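Local coordinates for protein lipid A deacylase PagL (Pseudomonas aeruginosa, PDB 2ERV) that hydrolyses the ester bond at the 3 position of lipid A in the outer membrane, releasing the primary fatty acyl chain from lipopolysaccharide, at residues 94-99 with 137-142; 104-109 with 124-129. All blocks are in the same frame, centred on the assembly; numbering follows the deposited sequence.

Contact 1 (94-99 with 137-142); sequences GDQNLG and DGIESY. With CXE (pentaethylene glycol monodecyl ether), chain E.
The carboxylate of D137 takes the backbone N-H of N97, with OD2 2.8 Å from N97 N; the bond is nearly straight (164°) but reaches the oxygen from above the carboxylate plane. D137 pays the same residue back through its main chain, its N lying 2.9 Å from N97 O. N97 is thus gripped at both backbone polar groups by one aspartate, which ties the loop just ahead of strand 139-149 to the short strand 96-97. The N97 side chain turns back on its own segment: OD1 accepts from G99 N at 3.1 Å and closes an Asx turn. The Q96 chain, bent at chi2 (-55°), brings NE2 to 3.1 Å from G138 O, which lies close to the amide plane. Nearer the backbone, Q96 CG lies 3.8 Å from I139 CG1, while L98 CD2 packs on G138 C at 3.6 Å. A water accepts from G138 N and donates to L98 O, bridging the two segments. V93 of strand 92-93, W48 of strand 35-48 and Y127 of strand 119-128 also pack on I139. From beside segment 94-99, strand 139-149, which carries the catalytic E140, runs into the barrel wall between strands 119-128 and 2-9.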
ATOM      1  N   GLY A  94       3.697  15.070  -7.244  1.00 25.63           N
ATOM      2  CA  GLY A  94       2.672  15.909  -6.678  1.00 26.79           C
ATOM      3  C   GLY A  94       3.288  17.242  -6.307  1.00 27.15           C
ATOM      4  O   GLY A  94       3.998  17.834  -7.121  1.00 26.54           O
ATOM      5  N   ASP A  95       3.063  17.680  -5.073  1.00 26.84           N
ATOM      6  CA  ASP A  95       3.661  18.912  -4.566  1.00 27.74           C
ATOM      7  C   ASP A  95       5.004  18.648  -3.879  1.00 27.78           C
ATOM      8  O   ASP A  95       5.511  19.525  -3.207  1.00 26.12           O
ATOM      9  CB  ASP A  95       2.741  19.567  -3.523  1.00 28.56           C
ATOM     10  CG  ASP A  95       1.489  20.185  -4.105  1.00 30.19           C
ATOM     11  OD1 ASP A  95       1.318  20.305  -5.353  1.00 28.74           O
ATOM     12  OD2 ASP A  95       0.586  20.573  -3.340  1.00 33.22           O
ATOM     13  N   GLN A  96       5.582  17.445  -4.019  1.00 27.41           N
ATOM     14  CA  GLN A  96       6.683  17.008  -3.134  1.00 26.39           C
ATOM     15  C   GLN A  96       8.009  16.812  -3.869  1.00 26.77           C
ATOM     16  O   GLN A  96       8.033  16.267  -4.945  1.00 26.38           O
ATOM     17  CB  GLN A  96       6.344  15.677  -2.437  1.00 26.24           C
ATOM     18  CG  GLN A  96       4.988  15.623  -1.658  1.00 26.37           C
ATOM     19  CD  GLN A  96       4.847  16.732  -0.614  1.00 29.57           C
ATOM     20  OE1 GLN A  96       4.124  17.696  -0.853  1.00 32.05           O
ATOM     21  NE2 GLN A  96       5.499  16.576   0.539  1.00 26.57           N
ATOM     22  N   ASN A  97       9.111  17.258  -3.266  1.00 27.06           N
ATOM     23  CA  ASN A  97      10.437  16.923  -3.787  1.00 28.33           C
ATOM     24  C   ASN A  97      10.980  15.818  -2.930  1.00 28.05           C
ATOM     25  O   ASN A  97      11.369  16.046  -1.775  1.00 28.23           O
ATOM     26  CB  ASN A  97      11.340  18.144  -3.778  1.00 27.48           C
ATOM     27  CG  ASN A  97      12.721  17.877  -4.395  1.00 30.28           C
ATOM     28  OD1 ASN A  97      13.100  16.752  -4.669  1.00 34.49           O
ATOM     29  ND2 ASN A  97      13.487  18.929  -4.545  1.00 31.13           N
ATOM     30  N   LEU A  98      10.930  14.601  -3.457  1.00 28.17           N
ATOM     31  CA  LEU A  98      11.377  13.419  -2.722  1.00 29.25           C
ATOM     32  C   LEU A  98      12.897  13.300  -2.573  1.00 31.57           C
ATOM     33  O   LEU A  98      13.386  12.530  -1.732  1.00 32.43           O
ATOM     34  CB  LEU A  98      10.860  12.169  -3.404  1.00 29.64           C
ATOM     35  CG  LEU A  98       9.342  12.060  -3.592  1.00 28.41           C
ATOM     36  CD1 LEU A  98       9.066  10.764  -4.284  1.00 28.84           C
ATOM     37  CD2 LEU A  98       8.732  12.092  -2.200  1.00 28.20           C
ATOM     38  N   GLY A  99      13.640  14.000  -3.431  1.00 32.39           N
ATOM     39  CA  GLY A  99      15.109  13.928  -3.398  1.00 34.39           C
ATOM     40  C   GLY A  99      15.658  12.777  -4.210  1.00 34.35           C
ATOM     41  O   GLY A  99      16.554  12.955  -5.045  1.00 34.30           O
ATOM     42  N   ASP A 137      11.062  15.131   0.969  1.00 29.75           N
ATOM     43  CA  ASP A 137       9.798  15.703   1.428  1.00 29.44           C
ATOM     44  C   ASP A 137       8.826  14.600   1.904  1.00 28.57           C
ATOM     45  O   ASP A 137       7.887  14.868   2.654  1.00 27.96           O
ATOM     46  CB  ASP A 137       9.102  16.503   0.343  1.00 30.39           C
ATOM     47  CG  ASP A 137       9.741  17.853   0.067  1.00 33.79           C
ATOM     48  OD1 ASP A 137      10.690  18.269   0.778  1.00 35.06           O
ATOM     49  OD2 ASP A 137       9.293  18.593  -0.839  1.00 36.05           O
ATOM     50  N   GLY A 138       9.050  13.385   1.431  1.00 28.49           N
ATOM     51  CA  GLY A 138       8.112  12.255   1.596  1.00 26.88           C
ATOM     52  C   GLY A 138       6.802  12.525   0.849  1.00 26.12           C
ATOM     53  O   GLY A 138       6.498  13.664   0.510  1.00 27.01           O
ATOM     54  N   ILE A 139       5.996  11.488   0.634  1.00 23.58           N
ATOM     55  CA  ILE A 139       4.638  11.681   0.136  1.00 21.88           C
ATOM     56  C   ILE A 139       3.793  10.491   0.651  1.00 22.40           C
ATOM     57  O   ILE A 139       4.326   9.414   0.990  1.00 22.37           O
ATOM     58  CB  ILE A 139       4.628  11.712  -1.414  1.00 21.76           C
ATOM     59  CG1 ILE A 139       3.269  12.244  -1.994  1.00 21.48           C
ATOM     60  CG2 ILE A 139       5.001  10.358  -1.955  1.00 21.01           C
ATOM     61  CD1 ILE A 139       3.301  12.553  -3.501  1.00 21.26           C
ATOM     62  N   GLU A 140       2.481  10.685   0.686  1.00 21.91           N
ATOM     63  CA  GLU A 140       1.598   9.700   1.297  1.00 21.90           C
ATOM     64  C   GLU A 140       0.439   9.463   0.364  1.00 22.52           C
ATOM     65  O   GLU A 140       0.118  10.354  -0.443  1.00 22.08           O
ATOM     66  CB  GLU A 140       1.040  10.224   2.629  1.00 21.00           C
ATOM     67  CG  GLU A 140       2.070  10.393   3.772  1.00 23.19           C
ATOM     68  CD  GLU A 140       2.915  11.670   3.665  1.00 27.45           C
ATOM     69  OE1 GLU A 140       2.325  12.762   3.479  1.00 27.25           O
ATOM     70  OE2 GLU A 140       4.186  11.580   3.781  1.00 26.61           O
ATOM     71  N   SER A 141      -0.193   8.302   0.511  1.00 22.24           N
ATOM     72  CA  SER A 141      -1.411   7.958  -0.225  1.00 23.40           C
ATOM     73  C   SER A 141      -2.390   7.332   0.803  1.00 23.12           C
ATOM     74  O   SER A 141      -2.051   6.384   1.525  1.00 22.55           O
ATOM     75  CB  SER A 141      -1.096   6.968  -1.368  1.00 24.03           C
ATOM     76  OG  SER A 141      -2.299   6.538  -2.041  1.00 27.07           O
ATOM     77  N   TYR A 142      -3.573   7.916   0.912  1.00 23.02           N
ATOM     78  CA  TYR A 142      -4.646   7.399   1.789  1.00 23.00           C
ATOM     79  C   TYR A 142      -5.770   6.887   0.898  1.00 23.31           C
ATOM     80  O   TYR A 142      -6.409   7.681   0.196  1.00 21.07           O
ATOM     81  CB  TYR A 142      -5.178   8.535   2.691  1.00 23.32           C
ATOM     82  CG  TYR A 142      -4.076   9.218   3.503  1.00 25.48           C
ATOM     83  CD1 TYR A 142      -3.677   8.695   4.732  1.00 26.37           C
ATOM     84  CD2 TYR A 142      -3.462  10.386   3.051  1.00 21.86           C
ATOM     85  CE1 TYR A 142      -2.653   9.288   5.491  1.00 25.62           C
ATOM     86  CE2 TYR A 142      -2.459  11.006   3.814  1.00 24.82           C
ATOM     87  CZ  TYR A 142      -2.071  10.438   5.035  1.00 25.21           C
ATOM     88  OH  TYR A 142      -1.063  10.991   5.810  1.00 25.96           O
TER
HETATM   89  C10 CXE E 600     -11.227  11.544  -3.223  1.00 62.60           C
HETATM   90  O11 CXE E 600     -10.374  10.405  -3.096  1.00 61.99           O
HETATM   91  C12 CXE E 600     -10.192  10.064  -1.726  1.00 60.35           C
HETATM   92  C13 CXE E 600     -10.719   8.657  -1.463  1.00 59.98           C
HETATM   93  O14 CXE E 600      -9.854   8.055  -0.503  1.00 57.22           O
HETATM   94  C15 CXE E 600     -10.524   7.545   0.641  1.00 56.26           C
HETATM   95  C16 CXE E 600      -9.634   7.751   1.847  1.00 53.55           C
HETATM   96  O17 CXE E 600      -9.665   6.562   2.611  1.00 53.93           O
HETATM   97  C18 CXE E 600      -9.420   6.797   3.994  1.00 54.67           C
HETATM   98  C19 CXE E 600      -8.190   6.031   4.455  1.00 54.82           C
HETATM   99  O20 CXE E 600      -7.431   6.889   5.307  1.00 57.87           O
HETATM  100  C21 CXE E 600      -7.256   6.401   6.643  1.00 57.00           C
HETATM  101  C22 CXE E 600      -6.552   5.058   6.579  1.00 54.47           C
HETATM  102  O23 CXE E 600      -6.108   4.655   7.872  1.00 55.68           O
HETATM  103  C24 CXE E 600      -5.686   3.296   7.844  1.00 51.37           C
HETATM  104  C25 CXE E 600      -6.334   2.644   9.043  1.00 53.11           C
HETATM  105  O26 CXE E 600      -5.486   1.609   9.492  1.00 55.90           O
HETATM  106  O   HOH W   1      11.186  11.790   0.209  1.00 29.37           O

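Contact 2 (104-109 with 124-129). With CA (calcium ion), chain C; CXE (pentaethylene glycol monodecyl ether), chain E.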
ATOM      1  N   PHE A 104      11.618   4.143   0.592  1.00 29.29           N
ATOM      2  CA  PHE A 104      10.987   3.070   1.353  1.00 28.77           C
ATOM      3  C   PHE A 104       9.477   3.279   1.237  1.00 28.32           C
ATOM      4  O   PHE A 104       9.025   4.369   0.926  1.00 27.20           O
ATOM      5  CB  PHE A 104      11.391   3.128   2.827  1.00 28.47           C
ATOM      6  CG  PHE A 104      12.890   2.982   3.073  1.00 29.08           C
ATOM      7  CD1 PHE A 104      13.450   1.723   3.257  1.00 27.93           C
ATOM      8  CD2 PHE A 104      13.709   4.101   3.159  1.00 25.75           C
ATOM      9  CE1 PHE A 104      14.830   1.578   3.482  1.00 30.46           C
ATOM     10  CE2 PHE A 104      15.103   3.963   3.404  1.00 31.51           C
ATOM     11  CZ  PHE A 104      15.649   2.681   3.554  1.00 26.93           C
ATOM     12  N   GLU A 105       8.721   2.220   1.469  1.00 28.11           N
ATOM     13  CA  GLU A 105       7.266   2.265   1.510  1.00 28.82           C
ATOM     14  C   GLU A 105       6.876   1.757   2.877  1.00 28.37           C
ATOM     15  O   GLU A 105       7.189   0.620   3.164  1.00 29.01           O
ATOM     16  CB  GLU A 105       6.681   1.271   0.502  1.00 29.00           C
ATOM     17  CG  GLU A 105       5.146   1.245   0.450  1.00 28.20           C
ATOM     18  CD  GLU A 105       4.611   0.253  -0.581  1.00 33.32           C
ATOM     19  OE1 GLU A 105       4.992  -0.944  -0.487  1.00 34.70           O
ATOM     20  OE2 GLU A 105       3.828   0.673  -1.512  1.00 34.85           O
ATOM     21  N   ASP A 106       6.243   2.583   3.721  1.00 27.58           N
ATOM     22  CA  ASP A 106       5.696   2.145   5.025  1.00 26.81           C
ATOM     23  C   ASP A 106       4.190   2.211   4.957  1.00 26.43           C
ATOM     24  O   ASP A 106       3.647   3.246   4.543  1.00 24.82           O
ATOM     25  CB  ASP A 106       6.133   3.108   6.138  1.00 28.03           C
ATOM     26  CG  ASP A 106       7.632   3.082   6.391  1.00 30.79           C
ATOM     27  OD1 ASP A 106       8.248   1.994   6.467  1.00 33.96           O
ATOM     28  OD2 ASP A 106       8.308   4.121   6.438  1.00 34.15           O
ATOM     29  N   ARG A 107       3.504   1.129   5.335  1.00 25.55           N
ATOM     30  CA  ARG A 107       2.063   1.103   5.153  1.00 25.24           C
ATOM     31  C   ARG A 107       1.342   0.475   6.337  1.00 24.44           C
ATOM     32  O   ARG A 107       1.893  -0.413   7.016  1.00 23.65           O
ATOM     33  CB  ARG A 107       1.708   0.303   3.889  1.00 26.52           C
ATOM     34  CG  ARG A 107       2.519  -0.976   3.766  1.00 28.74           C
ATOM     35  CD  ARG A 107       2.495  -1.567   2.381  1.00 31.41           C
ATOM     36  NE  ARG A 107       1.165  -2.076   2.080  1.00 30.71           N
ATOM     37  CZ  ARG A 107       0.851  -2.639   0.920  1.00 32.76           C
ATOM     38  NH1 ARG A 107       1.742  -2.709  -0.050  1.00 30.57           N
ATOM     39  NH2 ARG A 107      -0.346  -3.114   0.740  1.00 34.73           N
ATOM     40  N   ILE A 108       0.127   0.951   6.578  1.00 23.47           N
ATOM     41  CA  ILE A 108      -0.847   0.273   7.465  1.00 23.82           C
ATOM     42  C   ILE A 108      -2.186   0.221   6.775  1.00 23.90           C
ATOM     43  O   ILE A 108      -2.413   0.940   5.809  1.00 25.56           O
ATOM     44  CB  ILE A 108      -1.015   0.990   8.809  1.00 24.25           C
ATOM     45  CG1 ILE A 108      -1.368   2.459   8.592  1.00 26.96           C
ATOM     46  CG2 ILE A 108       0.247   0.896   9.609  1.00 27.86           C
ATOM     47  CD1 ILE A 108      -2.041   3.108   9.789  1.00 28.95           C
ATOM     48  N   GLY A 109      -3.091  -0.612   7.260  1.00 23.27           N
ATOM     49  CA  GLY A 109      -4.339  -0.817   6.568  1.00 21.77           C
ATOM     50  C   GLY A 109      -5.272  -1.630   7.469  1.00 21.77           C
ATOM     51  O   GLY A 109      -4.826  -2.264   8.444  1.00 21.47           O
ATOM     52  N   ALA A 124      -3.143   3.365   4.460  1.00 22.55           N
ATOM     53  CA  ALA A 124      -2.374   4.620   4.481  1.00 22.91           C
ATOM     54  C   ALA A 124      -0.923   4.213   4.187  1.00 22.71           C
ATOM     55  O   ALA A 124      -0.417   3.305   4.851  1.00 22.08           O
ATOM     56  CB  ALA A 124      -2.493   5.257   5.862  1.00 23.81           C
ATOM     57  N   ILE A 125      -0.292   4.825   3.179  1.00 21.16           N
ATOM     58  CA  ILE A 125       1.063   4.458   2.791  1.00 22.27           C
ATOM     59  C   ILE A 125       1.897   5.712   2.743  1.00 22.72           C
ATOM     60  O   ILE A 125       1.436   6.742   2.254  1.00 22.89           O
ATOM     61  CB  ILE A 125       1.112   3.757   1.404  1.00 22.02           C
ATOM     62  CG1 ILE A 125       0.099   2.594   1.364  1.00 22.75           C
ATOM     63  CG2 ILE A 125       2.534   3.286   1.133  1.00 21.53           C
ATOM     64  CD1 ILE A 125      -0.058   1.951  -0.009  1.00 23.55           C
ATOM     65  N   HIS A 126       3.107   5.623   3.290  1.00 21.19           N
ATOM     66  CA  HIS A 126       4.057   6.740   3.236  1.00 22.31           C
ATOM     67  C   HIS A 126       5.368   6.362   2.560  1.00 22.43           C
ATOM     68  O   HIS A 126       5.894   5.261   2.764  1.00 22.20           O
ATOM     69  CB  HIS A 126       4.319   7.235   4.675  1.00 22.77           C
ATOM     70  CG  HIS A 126       5.561   8.065   4.820  1.00 21.73           C
ATOM     71  ND1 HIS A 126       5.609   9.403   4.476  1.00 22.82           N
ATOM     72  CD2 HIS A 126       6.790   7.754   5.305  1.00 25.60           C
ATOM     73  CE1 HIS A 126       6.824   9.875   4.733  1.00 23.58           C
ATOM     74  NE2 HIS A 126       7.563   8.889   5.215  1.00 23.24           N
ATOM     75  N   TYR A 127       5.906   7.278   1.770  1.00 22.11           N
ATOM     76  CA  TYR A 127       7.129   6.995   1.048  1.00 23.84           C
ATOM     77  C   TYR A 127       8.155   8.070   1.390  1.00 23.59           C
ATOM     78  O   TYR A 127       7.848   9.259   1.295  1.00 24.29           O
ATOM     79  CB  TYR A 127       6.872   7.063  -0.474  1.00 22.84           C
ATOM     80  CG  TYR A 127       5.895   6.029  -0.994  1.00 23.57           C
ATOM     81  CD1 TYR A 127       6.354   4.799  -1.483  1.00 22.53           C
ATOM     82  CD2 TYR A 127       4.519   6.289  -1.009  1.00 24.49           C
ATOM     83  CE1 TYR A 127       5.452   3.835  -1.978  1.00 21.78           C
ATOM     84  CE2 TYR A 127       3.610   5.338  -1.525  1.00 22.46           C
ATOM     85  CZ  TYR A 127       4.094   4.117  -1.994  1.00 21.58           C
ATOM     86  OH  TYR A 127       3.219   3.160  -2.498  1.00 25.13           O
ATOM     87  N   SER A 128       9.357   7.668   1.803  1.00 24.40           N
ATOM     88  CA  SER A 128      10.450   8.654   2.026  1.00 24.21           C
ATOM     89  C   SER A 128      11.771   7.905   2.043  1.00 24.57           C
ATOM     90  O   SER A 128      11.757   6.712   1.930  1.00 24.45           O
ATOM     91  CB  SER A 128      10.243   9.506   3.283  1.00 24.98           C
ATOM     92  OG  SER A 128      10.111   8.673   4.433  1.00 26.35           O
ATOM     93  N   ASN A 129      12.896   8.605   2.204  1.00 25.42           N
ATOM     94  CA  ASN A 129      14.206   7.983   2.000  1.00 27.71           C
ATOM     95  C   ASN A 129      15.077   7.954   3.273  1.00 27.95           C
ATOM     96  O   ASN A 129      16.283   7.633   3.220  1.00 28.66           O
ATOM     97  CB  ASN A 129      14.933   8.621   0.768  1.00 27.52           C
ATOM     98  CG  ASN A 129      15.265  10.111   0.967  1.00 30.07           C
ATOM     99  OD1 ASN A 129      15.695  10.544   2.060  1.00 30.58           O
ATOM    100  ND2 ASN A 129      15.078  10.897  -0.073  1.00 25.99           N
TER
HETATM  101 CA    CA C 195       9.869   3.676   8.278  1.00 21.89          CA
HETATM  102  C10 CXE E 600     -11.227  11.544  -3.223  1.00 62.60           C
HETATM  103  O11 CXE E 600     -10.374  10.405  -3.096  1.00 61.99           O
HETATM  104  C12 CXE E 600     -10.192  10.064  -1.726  1.00 60.35           C
HETATM  105  C13 CXE E 600     -10.719   8.657  -1.463  1.00 59.98           C
HETATM  106  O14 CXE E 600      -9.854   8.055  -0.503  1.00 57.22           O
HETATM  107  C15 CXE E 600     -10.524   7.545   0.641  1.00 56.26           C
HETATM  108  C16 CXE E 600      -9.634   7.751   1.847  1.00 53.55           C
HETATM  109  O17 CXE E 600      -9.665   6.562   2.611  1.00 53.93           O
HETATM  110  C18 CXE E 600      -9.420   6.797   3.994  1.00 54.67           C
HETATM  111  C19 CXE E 600      -8.190   6.031   4.455  1.00 54.82           C
HETATM  112  O20 CXE E 600      -7.431   6.889   5.307  1.00 57.87           O
HETATM  113  C21 CXE E 600      -7.256   6.401   6.643  1.00 57.00           C
HETATM  114  C22 CXE E 600      -6.552   5.058   6.579  1.00 54.47           C
HETATM  115  O23 CXE E 600      -6.108   4.655   7.872  1.00 55.68           O
HETATM  116  C24 CXE E 600      -5.686   3.296   7.844  1.00 51.37           C
HETATM  117  C25 CXE E 600      -6.334   2.644   9.043  1.00 53.11           C
HETATM  118  O26 CXE E 600      -5.486   1.609   9.492  1.00 55.90           O
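E105 holds CG anti to its backbone N (chi1 -179°) and runs on extended, whereas Y127 swings its ring beside the backbone N (chi1 -63°); the two side chains therefore travel side by side, and E105 OE2 comes 2.7 Å from Y127 OH. The carboxylate and ring planes stand 47° apart. R18 forms a salt bridge with OE2 and S61 a hydrogen bond, so this buried oxygen sits among several polar groups that probably stabilise its negative charge. Lower on the same carboxylate's chain, CG presses on I125 CG2 at 3.4 Å. R107, also on this face, pairs with D42.

The D106, H126 and S128 side chains occupy the other face. D106 and H126 are a hydrogen-bonded antiparallel pair, joined by two nearly straight bonds, D106 N to H126 O (2.9 Å) and H126 N to D106 O (2.7 Å). Their side chains run alongside each other, carboxylate and imidazole almost coplanar, with D106 OD2 at the ring edge and 2.5 Å from the calcium ion. H126 NE2 and S128 OG share a hydrogen bond of 2.7 Å, and ND1 is hydrogen-bonded to E140 OE2: this is the charge relay system of the deacylase, laid out on the barrel's outer surface. Further along, I108 and A124 repeat the paired backbone bonds, and I108 CD1 lies by the bound detergent. The segments belong to the hairpin of strands 102-114 and 119-128, flanked in the barrel by strand 75-88 on one side and strand 139-149 on the other.

Contact 2 lies nearer the centre of the chain than contact 1 and is a regular antiparallel ladder, with a buried polar face and a catalytic face on the surface. Contact 1, farther out, joins the short strand 96-97 and its flanks to the lead-in of strand 139-149 through side-chain-to-backbone bonds, one backbone bond and a water. Along the chain contact 2 is nested inside the loop that contact 1 closes. Strands 119-128 and 139-149 are sheet neighbours, and I139 O lies 2.8 Å from Y127 N. The catalytic triad is divided across this seam, its acid in contact 1 and its histidine and serine in contact 2.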